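Local coordinates for protein PATF (Prochloron didemni, PDB 4BG2) that is of unestablished activity but probably acts as, or is closely related to, a prenyltransferase of cyanobactin (patellamide) biosynthesis, at residues L149-L154 and V168-T173; R187-P192 and G231-K236; S248-L253 and K265-C270. All coordinates share one frame; numbering follows the deposited sequence.

Interaction 1: L149-L154 and V168-T173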
loop_
_atom_site.group_PDB
_atom_site.type_symbol
_atom_site.label_atom_id
_atom_site.label_comp_id
_atom_site.label_asym_id
_atom_site.label_seq_id
_atom_site.Cartn_x
_atom_site.Cartn_y
_atom_site.Cartn_z
ATOM N N LEU A 149 12.878 -14.299 1.912
ATOM C CA LEU A 149 12.505 -12.883 1.830
ATOM C C LEU A 149 11.853 -12.448 3.130
ATOM O O LEU A 149 12.182 -11.400 3.681
ATOM C CB LEU A 149 11.527 -12.635 0.674
ATOM C CG LEU A 149 11.971 -13.033 -0.730
ATOM C CD1 LEU A 149 10.964 -12.598 -1.776
ATOM C CD2 LEU A 149 13.333 -12.433 -1.022
ATOM N N ALA A 150 10.901 -13.253 3.601
ATOM C CA ALA A 150 10.130 -12.951 4.799
ATOM C C ALA A 150 11.016 -12.944 6.025
ATOM O O ALA A 150 10.796 -12.133 6.921
ATOM C CB ALA A 150 9.001 -13.962 4.978
ATOM N N ARG A 151 12.025 -13.823 6.073
ATOM C CA ARG A 151 13.009 -13.806 7.180
ATOM C C ARG A 151 13.791 -12.514 7.269
ATOM O O ARG A 151 13.904 -11.918 8.333
ATOM C CB ARG A 151 14.032 -14.930 7.061
ATOM C CG ARG A 151 13.536 -16.235 7.632
ATOM C CD ARG A 151 14.640 -17.263 7.759
ATOM N NE ARG A 151 14.097 -18.370 8.539
ATOM C CZ ARG A 151 13.418 -19.386 8.024
ATOM N NH1 ARG A 151 13.249 -19.486 6.707
ATOM N NH2 ARG A 151 12.933 -20.321 8.836
ATOM N N THR A 152 14.337 -12.086 6.137
ATOM C CA THR A 152 15.065 -10.824 6.071
ATOM C C THR A 152 14.194 -9.675 6.580
ATOM O O THR A 152 14.627 -8.902 7.435
ATOM C CB THR A 152 15.490 -10.527 4.642
ATOM O OG1 THR A 152 16.267 -11.620 4.126
ATOM C CG2 THR A 152 16.297 -9.226 4.585
ATOM N N ALA A 153 12.953 -9.582 6.084
ATOM C CA ALA A 153 12.013 -8.528 6.538
ATOM C C ALA A 153 11.746 -8.614 8.038
ATOM O O ALA A 153 11.744 -7.597 8.743
ATOM C CB ALA A 153 10.693 -8.607 5.764
ATOM N N LEU A 154 11.526 -9.835 8.520
ATOM C CA LEU A 154 11.255 -10.078 9.936
ATOM C C LEU A 154 12.430 -9.642 10.817
ATOM O O LEU A 154 12.236 -9.058 11.873
ATOM C CB LEU A 154 10.968 -11.571 10.159
ATOM C CG LEU A 154 10.115 -12.016 11.329
ATOM C CD1 LEU A 154 8.729 -11.403 11.315
ATOM C CD2 LEU A 154 10.012 -13.538 11.303
ATOM N N VAL A 168 2.811 -17.819 10.207
ATOM C CA VAL A 168 1.984 -17.065 9.269
ATOM C C VAL A 168 2.845 -16.064 8.499
ATOM O O VAL A 168 2.737 -15.948 7.275
ATOM C CB VAL A 168 0.826 -16.324 9.970
ATOM C CG1 VAL A 168 0.100 -15.434 8.991
ATOM C CG2 VAL A 168 -0.158 -17.315 10.623
ATOM N N LEU A 169 3.683 -15.329 9.215
ATOM C CA LEU A 169 4.541 -14.314 8.576
ATOM C C LEU A 169 5.596 -14.961 7.672
ATOM O O LEU A 169 5.855 -14.482 6.576
ATOM C CB LEU A 169 5.219 -13.435 9.637
ATOM C CG LEU A 169 4.258 -12.682 10.538
ATOM C CD1 LEU A 169 4.985 -11.858 11.577
ATOM C CD2 LEU A 169 3.319 -11.801 9.724
ATOM N N LEU A 170 6.209 -16.046 8.132
ATOM C CA LEU A 170 7.271 -16.691 7.349
ATOM C C LEU A 170 6.724 -17.354 6.076
ATOM O O LEU A 170 7.410 -17.382 5.055
ATOM C CB LEU A 170 8.019 -17.732 8.192
ATOM C CG LEU A 170 9.050 -17.248 9.218
ATOM C CD1 LEU A 170 9.632 -18.435 9.979
ATOM C CD2 LEU A 170 10.160 -16.456 8.539
ATOM N N ARG A 171 5.492 -17.871 6.132
ATOM C CA ARG A 171 4.929 -18.659 5.035
ATOM C C ARG A 171 3.993 -17.884 4.093
ATOM O O ARG A 171 4.021 -18.126 2.896
ATOM C CB ARG A 171 4.167 -19.871 5.576
ATOM C CG ARG A 171 4.997 -20.890 6.359
ATOM C CD ARG A 171 6.154 -21.485 5.568
ATOM N NE ARG A 171 5.760 -21.918 4.221
ATOM C CZ ARG A 171 6.610 -22.340 3.278
ATOM N NH1 ARG A 171 7.915 -22.407 3.516
ATOM N NH2 ARG A 171 6.153 -22.701 2.087
ATOM N N ASP A 172 3.178 -16.958 4.607
ATOM C CA ASP A 172 2.141 -16.301 3.784
ATOM C C ASP A 172 2.395 -14.825 3.420
ATOM O O ASP A 172 1.557 -14.198 2.760
ATOM C CB ASP A 172 0.780 -16.442 4.466
ATOM C CG ASP A 172 0.263 -17.894 4.462
ATOM O OD1 ASP A 172 0.852 -18.772 3.767
ATOM O OD2 ASP A 172 -0.744 -18.154 5.152
ATOM N N THR A 173 3.542 -14.277 3.831
ATOM C CA THR A 173 3.889 -12.883 3.501
ATOM C C THR A 173 3.977 -12.764 1.997
ATOM O O THR A 173 4.763 -13.439 1.346
ATOM C CB THR A 173 5.191 -12.424 4.200
ATOM O OG1 THR A 173 4.932 -12.284 5.589
ATOM C CG2 THR A 173 5.688 -11.076 3.683
#
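L170, A150 and L154 bury the most surface where helix 147-157 packs against helix 163-172. L170 leans across the gap and sets one methyl, CD2, in the angle between two side chains of the facing helix: CD2 lies 3.5 Å from R151 CG, and L154 CD2 comes to 4.0 Å from L170 CD2. The other methyl of L170, CD1, sits over a face of the R151 guanidinium, 4.0 Å from R151 NH2, so aliphatic stem and charged end of the arginine both lie against the leucine. NH1 of that arginine is tied to E147, a salt bridge one helical turn back, which helps to fix the guanidinium above L170. A150 meets backbone rather than side chains for the most part. Its CB points at the other helix and meets two successive carbonyls, L169 O at 3.6 Å and L170 O at 3.8 Å. Such a small residue lets the segment axes approach to 8.6 Å, with the helices running roughly antiparallel at 141°. The pair belongs to the helical layer outside the antiparallel β-barrel, an arrangement consistent with the prenyltransferase barrel fold; the second helix leads on to strand 173-181. L154 closes the end of the contact away from A150. Its chi1 of -154° turns the branch away from the backbone N and out between L169 and L170: CD1 of L154 lies 3.8 Å from CD1 of L169, the two side chains crossing at about a right angle. T173, the first residue of strand 173-181, turns its CB toward A150 CB, while its OG1 donates to L169 O at 2.6 Å on a lone pair in the carbonyl plane. Y161 in the intervening loop touches both L154 and L169.

Interaction 2: R187-P192 and G231-K236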
loop_
_atom_site.group_PDB
_atom_site.type_symbol
_atom_site.label_atom_id
_atom_site.label_comp_id
_atom_site.label_asym_id
_atom_site.label_seq_id
_atom_site.Cartn_x
_atom_site.Cartn_y
_atom_site.Cartn_z
ATOM N N ARG A 187 9.650 2.203 9.252
ATOM C CA ARG A 187 8.904 1.042 9.665
ATOM C C ARG A 187 8.920 -0.002 8.561
ATOM O O ARG A 187 8.997 0.317 7.380
ATOM C CB ARG A 187 7.446 1.419 10.008
ATOM C CG ARG A 187 6.663 0.342 10.754
ATOM C CD ARG A 187 5.180 0.721 10.981
ATOM N NE ARG A 187 4.473 0.661 9.721
ATOM C CZ ARG A 187 4.108 1.714 8.993
ATOM N NH1 ARG A 187 4.293 2.957 9.420
ATOM N NH2 ARG A 187 3.531 1.511 7.822
ATOM N N VAL A 188 8.839 -1.253 8.988
ATOM C CA VAL A 188 8.742 -2.390 8.115
ATOM C C VAL A 188 7.400 -3.082 8.453
ATOM O O VAL A 188 7.143 -3.407 9.603
ATOM C CB VAL A 188 9.925 -3.370 8.326
ATOM C CG1 VAL A 188 9.835 -4.556 7.396
ATOM C CG2 VAL A 188 11.258 -2.667 8.120
ATOM N N ASP A 189 6.576 -3.286 7.426
ATOM C CA ASP A 189 5.308 -3.972 7.529
ATOM C C ASP A 189 5.430 -5.341 6.846
ATOM O O ASP A 189 5.812 -5.415 5.693
ATOM C CB ASP A 189 4.213 -3.151 6.824
ATOM C CG ASP A 189 3.590 -2.082 7.721
ATOM O OD1 ASP A 189 3.771 -2.128 8.965
ATOM O OD2 ASP A 189 2.920 -1.179 7.183
ATOM N N LEU A 190 5.100 -6.417 7.561
ATOM C CA LEU A 190 4.984 -7.755 6.968
ATOM C C LEU A 190 3.542 -8.084 6.663
ATOM O O LEU A 190 2.676 -7.965 7.532
ATOM C CB LEU A 190 5.580 -8.827 7.875
ATOM C CG LEU A 190 7.078 -8.988 7.616
ATOM C CD1 LEU A 190 7.834 -8.066 8.551
ATOM C CD2 LEU A 190 7.548 -10.431 7.747
ATOM N N GLY A 191 3.293 -8.475 5.415
ATOM C CA GLY A 191 1.942 -8.489 4.862
ATOM C C GLY A 191 1.524 -9.853 4.370
ATOM O O GLY A 191 1.508 -10.093 3.172
ATOM N N PRO A 192 1.221 -10.766 5.295
ATOM C CA PRO A 192 0.597 -11.995 4.871
ATOM C C PRO A 192 -0.775 -11.741 4.237
ATOM O O PRO A 192 -1.516 -10.854 4.678
ATOM C CB PRO A 192 0.460 -12.792 6.174
ATOM C CG PRO A 192 0.415 -11.769 7.224
ATOM C CD PRO A 192 1.400 -10.727 6.748
ATOM N N GLY A 231 -5.735 -9.335 3.658
ATOM C CA GLY A 231 -4.350 -9.175 4.118
ATOM C C GLY A 231 -4.287 -8.530 5.480
ATOM O O GLY A 231 -5.221 -7.884 5.923
ATOM N N ALA A 232 -3.176 -8.715 6.151
ATOM C CA ALA A 232 -2.950 -8.091 7.420
ATOM C C ALA A 232 -1.505 -7.624 7.439
ATOM O O ALA A 232 -0.615 -8.391 7.062
ATOM C CB ALA A 232 -3.203 -9.083 8.538
ATOM N N PHE A 233 -1.261 -6.399 7.881
ATOM C CA PHE A 233 0.104 -5.952 8.082
ATOM C C PHE A 233 0.498 -5.977 9.542
ATOM O O PHE A 233 -0.112 -5.315 10.368
ATOM C CB PHE A 233 0.316 -4.546 7.518
ATOM C CG PHE A 233 0.536 -4.500 6.039
ATOM C CD1 PHE A 233 1.562 -5.206 5.449
ATOM C CD2 PHE A 233 -0.247 -3.684 5.239
ATOM C CE1 PHE A 233 1.783 -5.117 4.086
ATOM C CE2 PHE A 233 -0.045 -3.593 3.876
ATOM C CZ PHE A 233 0.961 -4.327 3.294
ATOM N N PHE A 234 1.516 -6.767 9.853
ATOM C CA PHE A 234 2.133 -6.775 11.172
ATOM C C PHE A 234 3.452 -5.981 11.184
ATOM O O PHE A 234 4.189 -5.946 10.194
ATOM C CB PHE A 234 2.399 -8.214 11.575
ATOM C CG PHE A 234 1.136 -9.029 11.746
ATOM C CD1 PHE A 234 0.508 -9.581 10.653
ATOM C CD2 PHE A 234 0.574 -9.191 12.996
ATOM C CE1 PHE A 234 -0.664 -10.311 10.803
ATOM C CE2 PHE A 234 -0.594 -9.912 13.163
ATOM C CZ PHE A 234 -1.216 -10.467 12.064
ATOM N N SER A 235 3.747 -5.359 12.318
ATOM C CA SER A 235 5.006 -4.647 12.501
ATOM C C SER A 235 5.310 -4.566 13.973
ATOM O O SER A 235 4.401 -4.463 14.784
ATOM C CB SER A 235 4.907 -3.206 11.961
ATOM O OG SER A 235 6.172 -2.533 11.966
ATOM N N LYS A 236 6.597 -4.512 14.300
ATOM C CA LYS A 236 7.043 -4.170 15.656
ATOM C C LYS A 236 6.419 -2.848 16.115
ATOM O O LYS A 236 6.284 -2.594 17.290
ATOM C CB LYS A 236 8.549 -3.942 15.698
ATOM C CG LYS A 236 9.129 -3.916 17.105
ATOM C CD LYS A 236 10.631 -3.708 17.052
ATOM C CE LYS A 236 11.267 -3.784 18.435
ATOM N NZ LYS A 236 10.958 -2.574 19.264
HETATM O O HOH W 1 9.011 -2.123 11.871
#
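G231 passes its CA 3.3 Å from P192 O in a CA-H...O contact, and the same oxygen accepts the backbone N-H of A232, with A232 N 3.1 Å from P192 O. P192 has no N-H to return, and the A232 carbonyl instead faces the proline ring and the CA of G191. F233 follows, its ring lying against G191 and D189: CD1 of F233 is 3.4 Å from G191 CA and 3.6 Å from D189 CB. A beta carbon on G191 would collide with the ring, so the bare glycine makes room for it. D189 OD2 stands over one ring face, the carboxylate turned only 22° from the ring plane, and F244 on the next strand meets F233 edge-to-face. F234 pairs with L190 as an antiparallel hydrogen-bonded pair, F234 N to L190 O at 2.9 Å and L190 N to F234 O at 2.8 Å. This joins neighbouring strands of the closed antiparallel barrel, whose wall is wrapped by helices as in prenyltransferases of the ABBA type. On the face opposite F233, the ring of F234 takes P192 CG at its edge, 4.0 Å from F234 CE1, and packs on L165 of helix 163-172. For S235 a chi1 of -172° carries OG away from its own N, and S235 OG donates to V188 O at 2.7 Å from above the carbonyl plane. Water 1 joins that hydroxyl to V188 N, and D157 of helix 147-157 also hydrogen-bonds to it. Alongside S235, R187 grips D189 side-on, NE to OD1 and NH2 to OD2, both from above the carboxylate plane; R187 has a further salt bridge with E179, and D189 with R238.

Interaction 3: S248-L253 and K265-C270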
loop_
_atom_site.group_PDB
_atom_site.type_symbol
_atom_site.label_atom_id
_atom_site.label_comp_id
_atom_site.label_asym_id
_atom_site.label_seq_id
_atom_site.Cartn_x
_atom_site.Cartn_y
_atom_site.Cartn_z
ATOM N N SER A 248 -13.272 -6.136 -5.729
ATOM C CA SER A 248 -13.252 -5.746 -7.123
ATOM C C SER A 248 -14.590 -5.138 -7.550
ATOM O O SER A 248 -14.675 -4.559 -8.609
ATOM C CB SER A 248 -12.891 -6.942 -8.009
ATOM O OG SER A 248 -13.845 -7.964 -7.858
ATOM N N ILE A 249 -15.615 -5.257 -6.711
ATOM C CA ILE A 249 -16.908 -4.640 -6.970
ATOM C C ILE A 249 -17.195 -3.616 -5.878
ATOM O O ILE A 249 -17.513 -3.960 -4.737
ATOM C CB ILE A 249 -18.054 -5.675 -7.039
ATOM C CG1 ILE A 249 -17.586 -6.941 -7.778
ATOM C CG2 ILE A 249 -19.270 -5.065 -7.739
ATOM C CD1 ILE A 249 -18.625 -8.043 -7.849
ATOM N N ILE A 250 -17.104 -2.348 -6.253
ATOM C CA ILE A 250 -17.232 -1.241 -5.314
ATOM C C ILE A 250 -18.560 -1.256 -4.554
ATOM O O ILE A 250 -18.591 -0.987 -3.353
ATOM C CB ILE A 250 -17.048 0.113 -6.028
ATOM C CG1 ILE A 250 -15.630 0.196 -6.596
ATOM C CG2 ILE A 250 -17.291 1.270 -5.057
ATOM C CD1 ILE A 250 -15.380 1.407 -7.466
ATOM N N LYS A 251 -19.635 -1.594 -5.250
ATOM C CA LYS A 251 -20.981 -1.553 -4.678
ATOM C C LYS A 251 -21.197 -2.579 -3.567
ATOM O O LYS A 251 -22.145 -2.484 -2.808
ATOM C CB LYS A 251 -22.028 -1.705 -5.786
ATOM C CG LYS A 251 -22.107 -0.460 -6.656
ATOM C CD LYS A 251 -22.673 -0.682 -8.052
ATOM C CE LYS A 251 -22.234 0.461 -8.961
ATOM N NZ LYS A 251 -22.918 0.445 -10.279
ATOM N N ASP A 252 -20.292 -3.542 -3.455
ATOM C CA ASP A 252 -20.334 -4.501 -2.363
ATOM C C ASP A 252 -19.856 -3.931 -1.025
ATOM O O ASP A 252 -20.116 -4.546 0.005
ATOM C CB ASP A 252 -19.509 -5.748 -2.718
ATOM C CG ASP A 252 -20.208 -6.658 -3.731
ATOM O OD1 ASP A 252 -21.453 -6.583 -3.894
ATOM O OD2 ASP A 252 -19.490 -7.466 -4.363
ATOM N N LEU A 253 -19.157 -2.790 -1.010
ATOM C CA LEU A 253 -18.612 -2.283 0.263
ATOM C C LEU A 253 -19.673 -2.021 1.338
ATOM O O LEU A 253 -19.488 -2.433 2.479
ATOM C CB LEU A 253 -17.736 -1.029 0.086
ATOM C CG LEU A 253 -16.369 -1.146 -0.597
ATOM C CD1 LEU A 253 -15.695 0.217 -0.539
ATOM C CD2 LEU A 253 -15.462 -2.214 0.004
ATOM N N LYS A 265 -18.298 9.954 1.777
ATOM C CA LYS A 265 -17.810 10.841 0.722
ATOM C C LYS A 265 -16.801 10.137 -0.184
ATOM O O LYS A 265 -16.882 10.236 -1.418
ATOM C CB LYS A 265 -17.184 12.092 1.311
ATOM C CG LYS A 265 -16.358 12.882 0.301
ATOM C CD LYS A 265 -15.930 14.219 0.878
ATOM C CE LYS A 265 -15.046 14.977 -0.094
ATOM N NZ LYS A 265 -15.062 16.419 0.274
ATOM N N ILE A 266 -15.854 9.417 0.418
ATOM C CA ILE A 266 -14.880 8.670 -0.374
ATOM C C ILE A 266 -15.594 7.612 -1.200
ATOM O O ILE A 266 -15.266 7.404 -2.377
ATOM C CB ILE A 266 -13.797 7.985 0.496
ATOM C CG1 ILE A 266 -12.986 9.018 1.268
ATOM C CG2 ILE A 266 -12.859 7.146 -0.363
ATOM C CD1 ILE A 266 -12.368 8.474 2.542
ATOM N N TYR A 267 -16.572 6.945 -0.587
ATOM C CA TYR A 267 -17.302 5.894 -1.272
ATOM C C TYR A 267 -18.040 6.413 -2.495
ATOM O O TYR A 267 -17.973 5.822 -3.567
ATOM C CB TYR A 267 -18.298 5.231 -0.320
ATOM C CG TYR A 267 -19.163 4.235 -1.028
ATOM C CD1 TYR A 267 -18.628 3.036 -1.488
ATOM C CD2 TYR A 267 -20.498 4.499 -1.269
ATOM C CE1 TYR A 267 -19.418 2.115 -2.151
ATOM C CE2 TYR A 267 -21.295 3.589 -1.943
ATOM C CZ TYR A 267 -20.745 2.402 -2.376
ATOM O OH TYR A 267 -21.513 1.486 -3.030
ATOM N N ASN A 268 -18.743 7.522 -2.313
ATOM C CA ASN A 268 -19.488 8.187 -3.393
ATOM C C ASN A 268 -18.579 8.633 -4.509
ATOM O O ASN A 268 -18.882 8.454 -5.693
ATOM C CB ASN A 268 -20.208 9.411 -2.839
ATOM C CG ASN A 268 -21.381 9.043 -1.961
ATOM O OD1 ASN A 268 -21.920 7.941 -2.033
ATOM N ND2 ASN A 268 -21.778 9.972 -1.128
ATOM N N PHE A 269 -17.450 9.223 -4.129
ATOM C CA PHE A 269 -16.480 9.636 -5.125
ATOM C C PHE A 269 -16.048 8.436 -5.965
ATOM O O PHE A 269 -16.013 8.514 -7.191
ATOM C CB PHE A 269 -15.278 10.293 -4.468
ATOM C CG PHE A 269 -14.121 10.461 -5.400
ATOM C CD1 PHE A 269 -14.097 11.503 -6.313
ATOM C CD2 PHE A 269 -13.078 9.548 -5.396
ATOM C CE1 PHE A 269 -13.040 11.649 -7.188
ATOM C CE2 PHE A 269 -12.017 9.690 -6.271
ATOM C CZ PHE A 269 -11.994 10.744 -7.161
ATOM N N CYS A 270 -15.749 7.318 -5.305
ATOM C CA CYS A 270 -15.308 6.110 -6.011
ATOM C C CYS A 270 -16.314 5.574 -7.024
ATOM O O CYS A 270 -15.902 5.187 -8.136
ATOM C CB CYS A 270 -14.949 5.000 -5.033
ATOM S SG CYS A 270 -13.321 5.226 -4.320
#
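Y267 is the bump of this contact, a ring thrust from helix 261-272 into a hollow lined by I250, K251 and L253. A chi1 of 174° puts its CG on the far side of CB from the backbone N, which swings the ring across the gap with an edge leading. At that edge, in the ring plane, CE1 of Y267 meets I250 O at 3.4 Å, an oxygen that already accepts the N-H of L253 within the chain's own turn. CG2 of I250 packs on Y267 CE1 at 3.7 Å, while L253 CD1 touches the neighbouring CD1 of Y267 at 4.2 Å. The phenol OH of Y267 reaches farthest and rests 3.5 Å from K251 CA, the lysine side chain crossing that of the tyrosine at about a right angle. Cut back to an alanine here, the ring would be lost, and the hollow between I250 and L253 would probably be left without its filling, I250 freer to turn. In return, I250 sends CD1 toward the helix, where it lies 3.9 Å from C270 O and 4.4 Å from C270 CB. Beneath, both pieces rest on the barrel: I250 and L253 on strand 276-284, and L253 and C270 on strand 295-303.

In the fold
Following the chain, interaction 1 comes first and closes the short helical hairpin of 147-157 and 163-172. Strand 173-181 then leads into strand 186-194, where interaction 2 opens; it closes a longer loop through an unmodelled stretch and two helices before strand 229-233 returns to the sheet. Strand 242-247 follows, and interaction 3 closes the last loop, from the strand's exit to helix 261-272. The three loops run in series, neither nesting nor crossing. Interactions 1 and 2 touch: L169 packs on P192 and F234, fastening the hairpin to the barrel wall. Interaction 3 lies across the molecule from interaction 1, their centres about 32 Å apart.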